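Molybdopterin biosynthesis moeA protein (PDB 1WU2) probably inserts molybdenum into adenylylated molybdopterin, a late step of molybdenum cofactor synthesis, as its MoeA relatives do. Local coordinates at residues A[26-31]-A[179-184]; A[41-46]-A[154-159]. One frame throughout, in Å; residues are numbered along the deposited sequence.

Contact 1. Residues A[26-31]-A[179-184]; sequences DTEKVP and VKVKPK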
# COMPACT_ATOMS: atom_id res chain seq x y z
N ASP A 26 -23.25 0.73 8.92
CA ASP A 26 -22.74 1.33 10.15
C ASP A 26 -21.48 2.16 9.93
O ASP A 26 -20.58 1.76 9.20
CB ASP A 26 -22.44 0.24 11.19
CG ASP A 26 -23.70 -0.45 11.70
OD1 ASP A 26 -24.77 -0.33 11.06
OD2 ASP A 26 -23.71 -1.13 12.75
N THR A 27 -21.44 3.33 10.57
CA THR A 27 -20.25 4.19 10.58
C THR A 27 -19.86 4.56 12.01
O THR A 27 -20.61 4.32 12.95
CB THR A 27 -20.50 5.48 9.76
OG1 THR A 27 -21.33 6.37 10.51
CG2 THR A 27 -21.30 5.21 8.50
N GLU A 28 -18.67 5.15 12.14
CA GLU A 28 -18.18 5.66 13.42
C GLU A 28 -17.17 6.79 13.22
O GLU A 28 -16.49 6.86 12.20
CB GLU A 28 -17.54 4.53 14.25
CG GLU A 28 -16.19 4.04 13.74
CD GLU A 28 -15.70 2.82 14.48
OE1 GLU A 28 -15.11 1.93 13.84
OE2 GLU A 28 -15.90 2.73 15.72
N LYS A 29 -17.07 7.67 14.21
CA LYS A 29 -16.16 8.80 14.15
C LYS A 29 -14.84 8.42 14.81
O LYS A 29 -14.82 8.08 16.00
CB LYS A 29 -16.78 10.03 14.83
CG LYS A 29 -17.46 11.02 13.88
CD LYS A 29 -18.99 10.98 13.98
CE LYS A 29 -19.63 12.35 13.74
NZ LYS A 29 -19.85 13.10 15.02
N VAL A 30 -13.76 8.45 14.04
CA VAL A 30 -12.42 8.16 14.57
C VAL A 30 -11.56 9.41 14.51
O VAL A 30 -11.71 10.22 13.60
CB VAL A 30 -11.74 7.00 13.79
CG1 VAL A 30 -12.59 5.73 13.86
CG2 VAL A 30 -11.46 7.38 12.33
N PRO A 31 -10.65 9.57 15.47
CA PRO A 31 -9.78 10.76 15.51
C PRO A 31 -8.77 10.76 14.37
O PRO A 31 -8.44 9.70 13.84
CB PRO A 31 -9.07 10.64 16.86
CG PRO A 31 -9.10 9.19 17.18
CD PRO A 31 -10.37 8.65 16.59
N VAL A 179 -16.05 7.30 9.28
CA VAL A 179 -15.57 6.20 8.44
C VAL A 179 -16.43 4.96 8.65
O VAL A 179 -17.12 4.84 9.65
CB VAL A 179 -14.09 5.86 8.73
CG1 VAL A 179 -13.18 7.02 8.35
CG2 VAL A 179 -13.87 5.47 10.19
N LYS A 180 -16.38 4.03 7.70
CA LYS A 180 -17.11 2.78 7.82
C LYS A 180 -16.53 1.93 8.95
O LYS A 180 -15.32 1.92 9.18
CB LYS A 180 -17.05 1.98 6.51
CG LYS A 180 -17.70 2.65 5.32
CD LYS A 180 -19.20 2.48 5.31
CE LYS A 180 -19.78 2.74 3.93
NZ LYS A 180 -21.27 2.62 3.92
N VAL A 181 -17.42 1.24 9.66
CA VAL A 181 -17.02 0.23 10.63
C VAL A 181 -16.37 -0.91 9.87
O VAL A 181 -16.87 -1.31 8.81
CB VAL A 181 -18.24 -0.28 11.45
CG1 VAL A 181 -17.89 -1.55 12.23
CG2 VAL A 181 -18.74 0.80 12.39
N LYS A 182 -15.26 -1.41 10.40
CA LYS A 182 -14.54 -2.52 9.79
C LYS A 182 -15.40 -3.77 9.83
O LYS A 182 -15.87 -4.15 10.91
CB LYS A 182 -13.24 -2.80 10.54
CG LYS A 182 -12.26 -1.65 10.55
CD LYS A 182 -10.90 -2.11 11.04
CE LYS A 182 -9.90 -0.97 11.09
NZ LYS A 182 -8.54 -1.47 11.44
N PRO A 183 -15.63 -4.41 8.68
CA PRO A 183 -16.36 -5.68 8.65
C PRO A 183 -15.66 -6.71 9.52
O PRO A 183 -14.45 -6.90 9.40
CB PRO A 183 -16.30 -6.10 7.18
CG PRO A 183 -16.02 -4.86 6.42
CD PRO A 183 -15.21 -3.99 7.33
N LYS A 184 -16.41 -7.36 10.40
CA LYS A 184 -15.87 -8.44 11.21
C LYS A 184 -15.82 -9.70 10.35
O LYS A 184 -16.83 -10.12 9.80
CB LYS A 184 -16.75 -8.66 12.44
CG LYS A 184 -16.77 -7.48 13.40
CD LYS A 184 -18.00 -7.50 14.33
CE LYS A 184 -18.56 -6.10 14.60
NZ LYS A 184 -20.06 -6.08 14.59
O HOH W 1 -14.47 -0.61 13.36
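Glu28 and Val179 grip each other twice through the backbone: Glu28 N donates to Val179 O at 2.9 Å, and Val179 N donates back to Glu28 O at 3.0 Å. Next door Thr27 and Lys180 form a non-hydrogen-bonded pair, CA to CA 4.4 Å, and their side chains diverge. Buried Lys180 starts away from strand 27-31, and its NZ makes a salt bridge with Glu23 and a hydrogen bond to Ile24 O. One residue on, Val181 N reaches Asp26 O at 3.2 Å.

The tight side is apolar. CG2 of Val30 meets CG2 of Val179 at 3.7 Å, the two side chains crossing at about a right angle. Val179 has CG1 anti to its carbonyl carbon (chi1 -65°), which leaves CG2 to face Val30 and to lie over the carbonyl oxygen of Glu28.

Strands 27-31 and 176-180 make up a small two-stranded antiparallel sheet. Beyond it Lys182 and Pro183 carry the chain into strand 184-190, in the mixed sheet of the probable molybdopterin-binding domain, which puts the contact where the small sheet hands over to that larger one.

The other end is looser and wetter. The side chain of exposed Asp26 only brushes Val181, CB to CG2 at 3.9 Å. The extended Glu28 side chain crosses Val181, and its OE1 accepts from a water at 2.7 Å that in turn accepts from Lys182 N at 3.2 Å. The same OE1 forms a salt bridge with Arg38.

Contact 2. Residues A[41-46]-A[154-159]; sequences AEDIVT and VLRKGT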
# COMPACT_ATOMS: atom_id res chain seq x y z
N ALA A 41 -16.99 7.17 5.12
CA ALA A 41 -18.39 6.76 5.03
C ALA A 41 -19.19 7.63 4.07
O ALA A 41 -20.20 7.19 3.52
CB ALA A 41 -19.03 6.79 6.40
N GLU A 42 -18.75 8.88 3.89
CA GLU A 42 -19.47 9.84 3.06
C GLU A 42 -18.54 10.89 2.44
O GLU A 42 -17.37 10.98 2.80
CB GLU A 42 -20.55 10.55 3.90
CG GLU A 42 -20.00 11.30 5.11
CD GLU A 42 -21.09 11.90 5.99
OE1 GLU A 42 -22.06 12.48 5.44
OE2 GLU A 42 -20.98 11.80 7.23
N ASP A 43 -19.09 11.67 1.52
CA ASP A 43 -18.41 12.86 1.00
C ASP A 43 -18.12 13.83 2.15
O ASP A 43 -18.95 13.99 3.05
CB ASP A 43 -19.27 13.57 -0.05
CG ASP A 43 -19.35 12.82 -1.38
OD1 ASP A 43 -18.52 11.93 -1.66
OD2 ASP A 43 -20.23 13.08 -2.23
N ILE A 44 -16.96 14.47 2.10
CA ILE A 44 -16.58 15.52 3.04
C ILE A 44 -16.70 16.85 2.30
O ILE A 44 -16.01 17.07 1.31
CB ILE A 44 -15.13 15.30 3.54
CG1 ILE A 44 -14.98 13.93 4.21
CG2 ILE A 44 -14.71 16.41 4.49
CD1 ILE A 44 -15.84 13.74 5.45
N VAL A 45 -17.59 17.71 2.78
CA VAL A 45 -17.80 19.02 2.19
C VAL A 45 -17.26 20.08 3.14
O VAL A 45 -17.60 20.10 4.32
CB VAL A 45 -19.30 19.30 1.94
CG1 VAL A 45 -19.50 20.65 1.26
CG2 VAL A 45 -19.92 18.19 1.10
N THR A 46 -16.41 20.96 2.61
CA THR A 46 -15.86 22.07 3.38
C THR A 46 -16.91 23.16 3.63
O THR A 46 -17.72 23.45 2.76
CB THR A 46 -14.61 22.66 2.66
OG1 THR A 46 -14.08 23.75 3.42
CG2 THR A 46 -14.95 23.29 1.32
N VAL A 154 -14.23 17.89 -1.04
CA VAL A 154 -12.76 17.80 -0.99
C VAL A 154 -12.27 16.35 -0.93
O VAL A 154 -11.17 16.05 -1.39
CB VAL A 154 -12.18 18.60 0.21
CG1 VAL A 154 -12.72 20.02 0.21
CG2 VAL A 154 -12.48 17.92 1.55
N LEU A 155 -13.09 15.46 -0.35
CA LEU A 155 -12.78 14.03 -0.31
C LEU A 155 -14.05 13.22 -0.58
O LEU A 155 -15.06 13.41 0.09
CB LEU A 155 -12.22 13.65 1.06
CG LEU A 155 -10.79 14.10 1.37
CD1 LEU A 155 -10.51 13.97 2.86
CD2 LEU A 155 -9.78 13.31 0.56
N ARG A 156 -13.98 12.32 -1.55
CA ARG A 156 -15.13 11.51 -1.93
C ARG A 156 -15.34 10.35 -0.98
O ARG A 156 -14.42 9.94 -0.27
CB ARG A 156 -14.95 10.94 -3.35
CG ARG A 156 -14.75 11.99 -4.44
CD ARG A 156 -16.01 12.71 -4.86
NE ARG A 156 -15.71 13.82 -5.76
CZ ARG A 156 -16.55 14.83 -6.04
NH1 ARG A 156 -17.76 14.88 -5.50
NH2 ARG A 156 -16.16 15.79 -6.88
N LYS A 157 -16.56 9.82 -0.99
CA LYS A 157 -16.91 8.61 -0.26
C LYS A 157 -16.13 7.43 -0.83
O LYS A 157 -16.02 7.29 -2.05
CB LYS A 157 -18.42 8.36 -0.39
CG LYS A 157 -18.93 7.07 0.25
CD LYS A 157 -20.35 6.74 -0.23
CE LYS A 157 -20.93 5.53 0.50
NZ LYS A 157 -20.01 4.36 0.50
N GLY A 158 -15.60 6.59 0.05
CA GLY A 158 -14.84 5.42 -0.36
C GLY A 158 -13.34 5.66 -0.38
O GLY A 158 -12.56 4.73 -0.54
N THR A 159 -12.93 6.92 -0.20
CA THR A 159 -11.52 7.27 -0.17
C THR A 159 -10.83 6.55 0.99
O THR A 159 -11.36 6.48 2.09
CB THR A 159 -11.36 8.80 -0.01
OG1 THR A 159 -11.92 9.46 -1.16
CG2 THR A 159 -9.89 9.21 -0.02
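A short antiparallel ribbon, strand 44-45 against 153-155, is closed here by Ile44 and Leu155, a hydrogen-bonded pair. Ile44 N donates to Leu155 O at 3.0 Å and Val154 N to Ile44 O at 3.1 Å. On the buried face Ile44 and Leu155 lie side by side, CB to CB 4.2 Å. Val154 approaches Ile44 from beside it, CG2 to CG2 at 4.0 Å. Leu169 of helix 163-171 packs on Ile44; Leu155 also touches Leu370 of the second subunit.

The chain between these two strands builds the six-stranded sheet that includes 60-63 and 77-84, so the ribbon is the double connection by which that outlying domain leaves and rejoins the rest of the N-terminal region.

Past the ribbon a side chain takes over from the backbone pairing. Asp43, its CG anti to the carbonyl carbon (chi1 -73°), accepts from Lys157 N through OD1 at 3.0 Å, nearly along the C-O axis but bent to 146° at the hydrogen. Its OD2 lies near the plane of the Arg156 guanidinium, at the edge, too distant for a salt bridge. Replacing Asp43 by an alanine would probably leave Lys157 N without this acceptor and the Arg156 charge without its nearby opposite.

Lys157 then runs its aliphatic chain past the carbonyl of Ala41, CG to O 3.5 Å, on the way to a salt bridge with Glu23. Arg156 to Thr159 form a type II turn, in which a side chain at Gly158 would strike the Lys157 carbonyl; Thr159 OG1 ties back to Arg156 O at 2.7 Å.

How the contacts relate
The centres of contacts 1 and 2 lie 14 Å apart, and contact 2 is nested inside the loop that contact 1 closes: strand 27-31 comes first, then 44-45, the outlying six-stranded sheet, 153-155, helix 163-171 and finally 176-180. They belong to separate two-stranded sheets that nevertheless touch. CB of Ala41 packs on CG2 of Thr27 at 3.5 Å, and Glu23 makes salt bridges with both Lys157 and Lys180. Ala41 is also joined to Pro178 by a backbone hydrogen bond, and Ile44 rests on Val177. Together the pair forms a compact joint, with the outlying sheet leading off from contact 2 and segment 179-184 running into strand 184-190 of the mixed sheet in the probable molybdopterin-binding domain.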